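Local coordinates for pleckstrin homology domain-containing family A member 8 (Homo sapiens, PDB 5KDI), which binds simple glycosphingolipids, holding a one-sugar ceramide in a domain of the glycolipid transfer protein fold, and probably transfers them between membranes, at residues A[26-31]-A[59-64]. The protein carries 2 engineered substitutions. Residues are numbered along the deposited sequence; the frame is centred on the assembly and turned at random.
With 6S8 ((~{Z})-~{N}-[(~{E},2~{S},3~{R})-1-[(2~{R},3~{R},4~{S},5~{R},6~{R})-6-(hydroxymethyl)-3,4,5-tris(oxidanyl)oxan-2-yl]oxy-3-oxidanyl-octadec-4-en-2-yl]octadec-9-enamide), chain C.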
loop_
_atom_site.group_PDB
_atom_site.type_symbol
_atom_site.label_atom_id
_atom_site.label_comp_id
_atom_site.label_asym_id
_atom_site.label_seq_id
_atom_site.Cartn_x
_atom_site.Cartn_y
_atom_site.Cartn_z
ATOM N N ALA A 26 -8.499 -6.194 8.317
ATOM C CA ALA A 26 -7.078 -6.542 8.309
ATOM C C ALA A 26 -6.327 -5.912 7.138
ATOM O O ALA A 26 -5.205 -5.421 7.287
ATOM C CB ALA A 26 -6.875 -8.059 8.359
ATOM N N PHE A 27 -6.934 -5.927 5.963
ATOM C CA PHE A 27 -6.344 -5.284 4.807
ATOM C C PHE A 27 -6.108 -3.801 5.052
ATOM O O PHE A 27 -5.046 -3.273 4.741
ATOM C CB PHE A 27 -7.178 -5.579 3.554
ATOM C CG PHE A 27 -6.556 -5.017 2.301
ATOM C CD1 PHE A 27 -5.677 -5.807 1.574
ATOM C CD2 PHE A 27 -6.846 -3.765 1.849
ATOM C CE1 PHE A 27 -5.099 -5.343 0.434
ATOM C CE2 PHE A 27 -6.284 -3.288 0.654
ATOM C CZ PHE A 27 -5.414 -4.080 -0.021
ATOM N N LEU A 28 -7.138 -3.104 5.548
ATOM C CA LEU A 28 -7.043 -1.669 5.755
ATOM C C LEU A 28 -5.974 -1.367 6.825
ATOM O O LEU A 28 -5.275 -0.350 6.755
ATOM C CB LEU A 28 -8.378 -1.073 6.075
ATOM C CG LEU A 28 -9.429 -1.132 4.934
ATOM C CD1 LEU A 28 -10.730 -0.524 5.446
ATOM C CD2 LEU A 28 -8.951 -0.387 3.694
ATOM N N ALA A 29 -5.854 -2.247 7.821
ATOM C CA ALA A 29 -4.810 -2.060 8.869
ATOM C C ALA A 29 -3.418 -2.176 8.302
ATOM O O ALA A 29 -2.511 -1.410 8.677
ATOM C CB ALA A 29 -5.013 -3.042 10.041
ATOM N N SER A 30 -3.261 -3.089 7.368
ATOM C CA SER A 30 -1.955 -3.246 6.697
ATOM C C SER A 30 -1.635 -1.999 5.858
ATOM O O SER A 30 -0.456 -1.564 5.762
ATOM C CB SER A 30 -1.903 -4.534 5.870
ATOM O OG SER A 30 -1.868 -5.657 6.770
ATOM N N CYS A 31 -2.658 -1.443 5.221
ATOM C CA CYS A 31 -2.444 -0.204 4.463
ATOM C C CYS A 31 -2.048 0.929 5.396
ATOM O O CYS A 31 -1.130 1.735 5.120
ATOM C CB CYS A 31 -3.726 0.133 3.692
ATOM S SG CYS A 31 -4.182 -0.976 2.347
ATOM N N LYS A 59 -12.600 6.041 3.153
ATOM C CA LYS A 59 -13.686 5.792 2.229
ATOM C C LYS A 59 -14.102 4.310 2.135
ATOM O O LYS A 59 -15.308 4.012 2.016
ATOM C CB LYS A 59 -13.343 6.378 0.871
ATOM C CG LYS A 59 -13.352 7.910 0.922
ATOM C CD LYS A 59 -13.299 8.517 -0.396
ATOM C CE LYS A 59 -11.968 8.474 -0.956
ATOM N NZ LYS A 59 -12.006 9.254 -2.253
ATOM N N VAL A 60 -13.160 3.409 2.232
ATOM C CA VAL A 60 -13.527 2.010 2.315
ATOM C C VAL A 60 -14.230 1.690 3.662
ATOM O O VAL A 60 -15.273 1.041 3.689
ATOM C CB VAL A 60 -12.337 1.055 2.041
ATOM C CG1 VAL A 60 -12.809 -0.427 2.089
ATOM C CG2 VAL A 60 -11.725 1.381 0.675
ATOM N N ASN A 61 -13.640 2.184 4.730
ATOM C CA ASN A 61 -14.165 1.948 6.057
ATOM C C ASN A 61 -15.573 2.500 6.216
ATOM O O ASN A 61 -16.430 1.870 6.878
ATOM C CB ASN A 61 -13.207 2.496 7.072
ATOM C CG ASN A 61 -13.458 1.968 8.415
ATOM O OD1 ASN A 61 -13.350 0.761 8.648
ATOM N ND2 ASN A 61 -13.910 2.870 9.299
ATOM N N GLN A 62 -15.844 3.659 5.599
ATOM C CA GLN A 62 -17.158 4.268 5.668
ATOM C C GLN A 62 -18.259 3.352 5.123
ATOM O O GLN A 62 -19.357 3.358 5.630
ATOM C CB GLN A 62 -17.191 5.596 4.921
ATOM C CG GLN A 62 -16.626 6.731 5.671
ATOM C CD GLN A 62 -16.525 8.058 4.827
ATOM O OE1 GLN A 62 -16.635 8.103 3.553
ATOM N NE2 GLN A 62 -16.269 9.134 5.553
ATOM N N LYS A 63 -17.978 2.609 4.060
ATOM C CA LYS A 63 -18.934 1.660 3.541
ATOM C C LYS A 63 -18.969 0.428 4.508
ATOM O O LYS A 63 -20.056 -0.056 4.849
ATOM C CB LYS A 63 -18.617 1.216 2.111
ATOM C CG LYS A 63 -18.786 2.321 1.059
ATOM C CD LYS A 63 -20.146 2.943 1.056
ATOM C CE LYS A 63 -20.416 3.812 -0.168
ATOM N NZ LYS A 63 -20.887 3.002 -1.406
ATOM N N TYR A 64 -17.808 -0.072 4.863
ATOM C CA TYR A 64 -17.682 -1.255 5.708
ATOM C C TYR A 64 -18.573 -1.162 6.962
ATOM O O TYR A 64 -19.373 -2.091 7.260
ATOM C CB TYR A 64 -16.231 -1.469 6.118
ATOM C CG TYR A 64 -16.038 -2.534 7.147
ATOM C CD1 TYR A 64 -16.379 -3.847 6.888
ATOM C CD2 TYR A 64 -15.413 -2.239 8.344
ATOM C CE1 TYR A 64 -16.178 -4.843 7.842
ATOM C CE2 TYR A 64 -15.222 -3.237 9.298
ATOM C CZ TYR A 64 -15.586 -4.530 9.033
ATOM O OH TYR A 64 -15.389 -5.527 9.956
HETATM C C1 6S8 C . -4.921 10.473 -6.884
HETATM C C2 6S8 C . -3.443 10.454 -6.565
HETATM N N2 6S8 C . -3.169 9.323 -5.691
HETATM C C3 6S8 C . -3.046 11.782 -5.857
HETATM O O3 6S8 C . -3.416 12.855 -6.749
HETATM C C4 6S8 C . -1.588 11.790 -5.578
HETATM C C5 6S8 C . -1.130 11.884 -4.327
HETATM C C6 6S8 C . 0.315 11.920 -3.915
HETATM C C7 6S8 C . 1.363 11.741 -4.984
HETATM C C8 6S8 C . 2.598 12.338 -4.369
HETATM C C9 6S8 C . 3.766 11.624 -4.944
HETATM C C10 6S8 C . 3.917 10.298 -4.247
HETATM C C11 6S8 C . 5.247 10.239 -3.472
HETATM C C12 6S8 C . 5.667 8.786 -3.338
HETATM C C13 6S8 C . 6.018 8.322 -1.932
HETATM C C14 6S8 C . 7.383 8.750 -1.417
HETATM C C15 6S8 C . 7.998 7.685 -0.496
HETATM C C16 6S8 C . 8.564 8.136 0.839
HETATM C C17 6S8 C . 10.021 7.794 1.188
HETATM C C18 6S8 C . 10.351 6.322 1.385
HETATM C C1A 6S8 C . -7.004 9.959 -5.795
HETATM O O1A 6S8 C . -5.731 10.563 -5.713
HETATM C C2A 6S8 C . -7.488 9.613 -4.414
HETATM O O2A 6S8 C . -6.570 8.663 -3.840
HETATM C C3A 6S8 C . -8.939 9.135 -4.426
HETATM O O3A 6S8 C . -9.387 8.973 -3.099
HETATM C C4A 6S8 C . -9.795 10.133 -5.181
HETATM O O4A 6S8 C . -10.023 11.306 -4.403
HETATM O O5A 6S8 C . -9.291 11.872 -8.475
HETATM C C5M 6S8 C . -9.187 10.424 -6.540
HETATM C C6A 6S8 C . -10.001 11.442 -7.295
HETATM O O6A 6S8 C . -7.860 10.929 -6.358
HETATM C CAA 6S8 C . -2.273 8.390 -5.975
HETATM O OAA 6S8 C . -1.649 8.311 -7.030
HETATM C CAB 6S8 C . -2.112 7.355 -4.903
HETATM C CAC 6S8 C . -1.021 8.088 -4.068
HETATM C CAD 6S8 C . 0.110 7.180 -3.850
HETATM C CAE 6S8 C . 0.194 6.980 -2.363
HETATM C CAF 6S8 C . 1.366 6.033 -2.154
HETATM C CAG 6S8 C . 0.975 4.889 -1.201
HETATM C CAH 6S8 C . 2.135 4.535 -0.262
HETATM C CAI 6S8 C . 3.208 3.915 -1.108
HETATM C CAJ 6S8 C . 4.515 4.130 -0.930
HETATM C CAK 6S8 C . 5.109 4.979 0.148
HETATM C CAL 6S8 C . 6.523 4.388 0.211
HETATM C CAM 6S8 C . 7.250 4.635 1.516
HETATM C CAN 6S8 C . 6.477 4.060 2.666
HETATM C CAO 6S8 C . 7.427 3.674 3.776
HETATM C CAP 6S8 C . 7.856 2.235 3.698
HETATM C CAQ 6S8 C . 7.675 1.533 5.005
HETATM C CAR 6S8 C . 7.286 0.142 4.703
#
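The methyl CD1 of Leu28 lies over one face of the flat peptide joining Val60 to Asn61, almost directly above its nitrogen, with CD1 to Asn61 N at 4.0 Å. Of the Asn61 side chain CB comes nearest to Leu28 CD1, at 4.2 Å; OD1 stands beside that methyl at 4.3 Å, its C=O bond passing the methyl rather than aiming at it, while ND2 lies farther off. The contact joins two helices of the all-helical GLTP fold, 24-32 and 47-64, and across these segments it is made without a hydrogen bond. Within 26-31 all the touching surface comes from Leu28. Its CG lies anti to the carbonyl carbon (chi1 -66°), and the outer chain is extended (chi2 178°), which carries CD1 the farthest toward helix 47-64. Both methyls meet Val60: CD1 packs on CG1 at 3.9 Å, and CD2 rests against the branch carbon CB at 4.0 Å. Val60 also touches Ile77 of helix 74-83, so a third helix closes on this small apolar joint. Farther along, a hydrogen bond from Tyr64 OH to Glu25 OE2 ties the end of helix 47-64 to the start of helix 24-32, and a salt bridge links Lys63 with Glu81. Lys59 points instead into the glycolipid pocket, its side chain bent at chi3 (-77°). Asp52 and Asn56 of the same helix 47-64, together with His137, also hydrogen-bond the lipid. The Lys59 ammonium grips the sugar, NZ donating a hydrogen bond of 2.8 Å to O3A of 6S8, with O4A at 3.6 Å from NZ.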